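Local coordinates for protein yersinopine dehydrogenase (Yersinia pestis, PDB 6C4M) that catalyses the NADPH-dependent reductive condensation of pyruvate with a histidine-derived amino-acid intermediate, the last step in making the metallophore yersinopine, at residues 319-322 against 323-327; 335-338 against 339-343. All blocks are in the same frame, centred on the assembly; numbering follows the deposited sequence.

Contact 1. Residues 319-322 against 323-327; sequences INLL and RFLND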
loop_
_atom_site.group_PDB
_atom_site.type_symbol
_atom_site.label_atom_id
_atom_site.label_comp_id
_atom_site.label_asym_id
_atom_site.label_seq_id
_atom_site.Cartn_x
_atom_site.Cartn_y
_atom_site.Cartn_z
ATOM N N ILE A 319 2.997 -25.730 4.441
ATOM C CA ILE A 319 2.234 -24.829 5.301
ATOM C C ILE A 319 1.222 -24.031 4.473
ATOM O O ILE A 319 1.281 -24.039 3.240
ATOM C CB ILE A 319 3.169 -23.870 6.061
ATOM C CG1 ILE A 319 3.734 -22.785 5.138
ATOM C CG2 ILE A 319 4.307 -24.659 6.720
ATOM C CD1 ILE A 319 4.590 -21.754 5.869
ATOM N N ASN A 320 0.277 -23.385 5.160
ATOM C CA ASN A 320 -0.536 -22.290 4.624
ATOM C C ASN A 320 0.220 -20.994 4.887
ATOM O O ASN A 320 0.222 -20.481 6.012
ATOM C CB ASN A 320 -1.902 -22.281 5.302
ATOM C CG ASN A 320 -2.802 -21.125 4.810
ATOM O OD1 ASN A 320 -2.312 -20.120 4.304
ATOM N ND2 ASN A 320 -4.116 -21.262 5.014
ATOM N N LEU A 321 0.873 -20.462 3.847
ATOM C CA LEU A 321 1.751 -19.311 4.037
ATOM C C LEU A 321 1.005 -18.124 4.630
ATOM O O LEU A 321 1.466 -17.503 5.595
ATOM C CB LEU A 321 2.407 -18.930 2.713
ATOM C CG LEU A 321 3.247 -17.654 2.772
ATOM C CD1 LEU A 321 4.396 -17.766 3.771
ATOM C CD2 LEU A 321 3.757 -17.321 1.375
ATOM N N LEU A 322 -0.155 -17.788 4.074
ATOM C CA LEU A 322 -0.831 -16.576 4.518
ATOM C C LEU A 322 -1.369 -16.734 5.950
ATOM O O LEU A 322 -1.211 -15.831 6.785
ATOM C CB LEU A 322 -1.940 -16.204 3.511
ATOM C CG LEU A 322 -2.657 -14.888 3.796
ATOM C CD1 LEU A 322 -1.698 -13.685 3.881
ATOM C CD2 LEU A 322 -3.805 -14.609 2.797
ATOM N N ARG A 323 -1.935 -17.905 6.278
ATOM C CA ARG A 323 -2.337 -18.168 7.667
ATOM C C ARG A 323 -1.147 -18.068 8.617
ATOM O O ARG A 323 -1.258 -17.476 9.699
ATOM C CB ARG A 323 -2.995 -19.551 7.803
ATOM C CG ARG A 323 -3.570 -19.876 9.238
ATOM C CD ARG A 323 -3.505 -21.380 9.594
ATOM N NE ARG A 323 -2.115 -21.783 9.525
ATOM C CZ ARG A 323 -1.190 -21.452 10.419
ATOM N NH1 ARG A 323 -1.513 -20.771 11.521
ATOM N NH2 ARG A 323 0.062 -21.832 10.209
ATOM N N PHE A 324 -0.009 -18.653 8.232
ATOM C CA PHE A 324 1.201 -18.580 9.056
ATOM C C PHE A 324 1.629 -17.132 9.264
ATOM O O PHE A 324 1.886 -16.705 10.394
ATOM C CB PHE A 324 2.319 -19.392 8.389
ATOM C CG PHE A 324 3.666 -19.283 9.069
ATOM C CD1 PHE A 324 3.877 -19.838 10.334
ATOM C CD2 PHE A 324 4.740 -18.678 8.420
ATOM C CE1 PHE A 324 5.126 -19.757 10.955
ATOM C CE2 PHE A 324 5.992 -18.603 9.032
ATOM C CZ PHE A 324 6.186 -19.154 10.294
ATOM N N LEU A 325 1.742 -16.364 8.177
ATOM C CA LEU A 325 2.148 -14.966 8.311
ATOM C C LEU A 325 1.199 -14.191 9.208
ATOM O O LEU A 325 1.631 -13.406 10.061
ATOM C CB LEU A 325 2.197 -14.288 6.952
ATOM C CG LEU A 325 3.186 -14.841 5.945
ATOM C CD1 LEU A 325 2.986 -14.164 4.560
ATOM C CD2 LEU A 325 4.615 -14.632 6.424
ATOM N N ASN A 326 -0.102 -14.344 8.985
ATOM C CA ASN A 326 -1.051 -13.520 9.718
ATOM C C ASN A 326 -1.230 -14.046 11.137
ATOM O O ASN A 326 -1.094 -13.290 12.104
ATOM C CB ASN A 326 -2.396 -13.490 8.993
ATOM C CG ASN A 326 -3.334 -12.427 9.532
ATOM O OD1 ASN A 326 -3.276 -11.264 9.144
ATOM N ND2 ASN A 326 -4.214 -12.832 10.447
ATOM N N ASP A 327 -1.517 -15.344 11.271
ATOM C CA ASP A 327 -1.985 -15.874 12.553
ATOM C C ASP A 327 -0.842 -16.311 13.463
ATOM O O ASP A 327 -1.018 -16.329 14.679
ATOM C CB ASP A 327 -2.946 -17.055 12.338
ATOM C CG ASP A 327 -4.275 -16.649 11.729
ATOM O OD1 ASP A 327 -4.496 -15.438 11.428
ATOM O OD2 ASP A 327 -5.110 -17.567 11.536
HETATM O O HOH W 1 0.029 -23.557 7.973
#
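R323 and N320 meet where helix 321-329 begins, with the amide of N320 capping the first turn. OD1 of N320, the N-cap residue, accepts from R323 N at 3.0 Å, and the N-H points almost straight at the oxygen (174°), although the donor sits well above the amide plane rather than on a lone pair. With CG anti to the backbone N (chi1 178°), the amide presses its CG on R323 CB at 3.4 Å; its ND2 turns to I342. The R323 chain, bent at chi2 and chi3, curls out beside the helix, which puts NH2 on a water that N320 N also holds. That water lies in the guanidinium plane at its edge, 2.8 Å from R323 NH2, and NH2 forms a salt bridge to D328 as well. The guanidinium stands nearly perpendicular to the N320 amide, 87° between planes.

L322 works in two directions: its O accepts from N326 N at 2.9 Å, while its buried side chain packs against I342 and against A356 and R360 of helix 350-364. L325 brings CG to 3.2 Å from L321 O, and L321 CD1 rests against L325 CG at 3.8 Å, alongside the backbone bond from L325 N to L321 O. The L325 side chain also touches I255 and L357. I319, just ahead of the cap, lays CD1 obliquely against F324 CD2 at 4.0 Å, and F324 also meets the ring of F253.

R323 N, which has no helical carbonyl to bond, is met by N320 OD1, while N320 O takes F324 N. The cap and the shared water thus fix the polar start of the helix, D328 probably stabilises the arginine's charge, and buried L322 and L325 seat the helix on helices 350-364 and 255-264.

Contact 2. Residues 335-338 against 339-343; sequences SMVS and RRWID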
loop_
_atom_site.group_PDB
_atom_site.type_symbol
_atom_site.label_atom_id
_atom_site.label_comp_id
_atom_site.label_asym_id
_atom_site.label_seq_id
_atom_site.Cartn_x
_atom_site.Cartn_y
_atom_site.Cartn_z
ATOM N N SER A 335 -10.464 -6.312 7.280
ATOM C CA SER A 335 -10.908 -5.431 6.201
ATOM C C SER A 335 -9.889 -5.347 5.065
ATOM O O SER A 335 -10.263 -5.014 3.936
ATOM C CB SER A 335 -11.147 -4.032 6.751
ATOM O OG SER A 335 -9.924 -3.550 7.286
ATOM N N MET A 336 -8.608 -5.611 5.353
ATOM C CA MET A 336 -7.570 -5.738 4.341
ATOM C C MET A 336 -7.452 -7.184 3.867
ATOM O O MET A 336 -7.715 -7.482 2.703
ATOM C CB MET A 336 -6.245 -5.222 4.900
ATOM C CG MET A 336 -6.311 -3.775 5.309
ATOM S SD MET A 336 -6.595 -2.677 3.821
ATOM C CE MET A 336 -4.956 -2.674 3.170
ATOM N N VAL A 337 -7.131 -8.109 4.766
ATOM C CA VAL A 337 -6.993 -9.512 4.389
ATOM C C VAL A 337 -8.102 -10.311 5.058
ATOM O O VAL A 337 -8.059 -10.546 6.270
ATOM C CB VAL A 337 -5.614 -10.074 4.769
ATOM C CG1 VAL A 337 -5.534 -11.551 4.410
ATOM C CG2 VAL A 337 -4.508 -9.267 4.060
ATOM N N SER A 338 -9.029 -10.829 4.258
ATOM C CA SER A 338 -10.198 -11.472 4.821
ATOM C C SER A 338 -9.823 -12.815 5.464
ATOM O O SER A 338 -8.786 -13.423 5.165
ATOM C CB SER A 338 -11.249 -11.688 3.734
ATOM O OG SER A 338 -10.732 -12.607 2.789
ATOM N N ARG A 339 -10.692 -13.295 6.359
ATOM C CA ARG A 339 -10.489 -14.642 6.888
ATOM C C ARG A 339 -10.645 -15.661 5.780
ATOM O O ARG A 339 -9.983 -16.699 5.792
ATOM C CB ARG A 339 -11.481 -14.970 8.027
ATOM C CG ARG A 339 -11.303 -14.162 9.299
ATOM C CD ARG A 339 -9.881 -14.193 9.792
ATOM N NE ARG A 339 -9.346 -15.558 9.897
ATOM C CZ ARG A 339 -8.158 -15.849 10.411
ATOM N NH1 ARG A 339 -7.397 -14.890 10.924
ATOM N NH2 ARG A 339 -7.738 -17.103 10.421
ATOM N N ARG A 340 -11.516 -15.392 4.813
ATOM C CA ARG A 340 -11.596 -16.287 3.667
ATOM C C ARG A 340 -10.246 -16.389 2.955
ATOM O O ARG A 340 -9.830 -17.484 2.552
ATOM C CB ARG A 340 -12.666 -15.811 2.694
ATOM C CG ARG A 340 -12.965 -16.814 1.573
ATOM C CD ARG A 340 -13.562 -16.122 0.341
ATOM N NE ARG A 340 -12.908 -16.617 -0.875
ATOM C CZ ARG A 340 -12.252 -15.886 -1.764
ATOM N NH1 ARG A 340 -12.150 -14.565 -1.651
ATOM N NH2 ARG A 340 -11.712 -16.494 -2.807
ATOM N N TRP A 341 -9.561 -15.258 2.753
ATOM C CA TRP A 341 -8.280 -15.308 2.046
ATOM C C TRP A 341 -7.261 -16.150 2.832
ATOM O O TRP A 341 -6.490 -16.923 2.255
ATOM C CB TRP A 341 -7.764 -13.883 1.794
ATOM C CG TRP A 341 -8.139 -13.297 0.414
ATOM C CD1 TRP A 341 -8.806 -13.928 -0.606
ATOM C CD2 TRP A 341 -7.851 -11.973 -0.063
ATOM N NE1 TRP A 341 -8.933 -13.084 -1.682
ATOM C CE2 TRP A 341 -8.352 -11.882 -1.371
ATOM C CE3 TRP A 341 -7.198 -10.865 0.489
ATOM C CZ2 TRP A 341 -8.234 -10.720 -2.133
ATOM C CZ3 TRP A 341 -7.067 -9.737 -0.261
ATOM C CH2 TRP A 341 -7.580 -9.661 -1.566
ATOM N N ILE A 342 -7.282 -16.025 4.152
ATOM C CA ILE A 342 -6.352 -16.755 5.006
ATOM C C ILE A 342 -6.643 -18.249 4.964
ATOM O O ILE A 342 -5.747 -19.067 4.719
ATOM C CB ILE A 342 -6.432 -16.185 6.428
ATOM C CG1 ILE A 342 -5.748 -14.815 6.436
ATOM C CG2 ILE A 342 -5.812 -17.155 7.474
ATOM C CD1 ILE A 342 -6.122 -13.938 7.624
ATOM N N ASP A 343 -7.904 -18.624 5.192
ATOM C CA ASP A 343 -8.244 -20.041 5.341
ATOM C C ASP A 343 -8.119 -20.778 4.025
ATOM O O ASP A 343 -7.804 -21.968 4.007
ATOM C CB ASP A 343 -9.689 -20.239 5.851
ATOM C CG ASP A 343 -9.934 -19.637 7.215
ATOM O OD1 ASP A 343 -8.956 -19.500 7.973
ATOM O OD2 ASP A 343 -11.115 -19.304 7.509
HETATM O O HOH W 2 -12.379 -12.257 0.730
#
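S338 OG accepts from W341 N at 2.9 Å, with an N-H...O angle of 152°, and so caps the start of helix 339-344. The hydroxyl reaches that amide because it sits between the backbone N and the carbonyl carbon (chi1 65°). A water 2.7 Å from S338 OG also takes a weak bond from R340 NH1 and lies over one face of the W341 indole, offset toward its rim. S338 O then receives I342 N at 3.2 Å, the donor tilted 23° from the carbonyl plane.

The arginine ends find carboxylates: R339 that of D327, R340 those of E344 and E352, and E352 also accepts from W341 NE1. I342 CD1 lies 3.6 Å above one face of the R339 guanidinium. Further out, V337 CG1 meets I342 CG1 at 3.8 Å, the two side chains crossing at about a right angle. The indole and the ring of Y355 meet edge-to-face, and the indole packs on P294 of the second subunit.

A serine N-cap thus ties the incoming loop to the helix through one hydroxyl that bonds both amide and water, while the V337-I342 pair adds an apolar hold on the buried side.

Contacts 1 and 2 cap two successive helices, 321-329 and 339-344, and their centres lie 11 Å apart. Two polar links join the helices at separate points: N320 ND2 probably donates to I342 O at 2.8 Å, and D327 OD2 forms a salt bridge with R339 NH2 at 2.9 Å. Van der Waals contacts add to this, L322 CD2 lying 3.6 Å from W341 O. Contact 1 is the one nearer the chemistry: the side chain of L325 is about 10 Å from that of H260, the probable proton donor/acceptor, and that of F324 about 12 Å from the bound NADP. Contact 2 lies away from the known sites and instead reaches the second subunit of the homodimer.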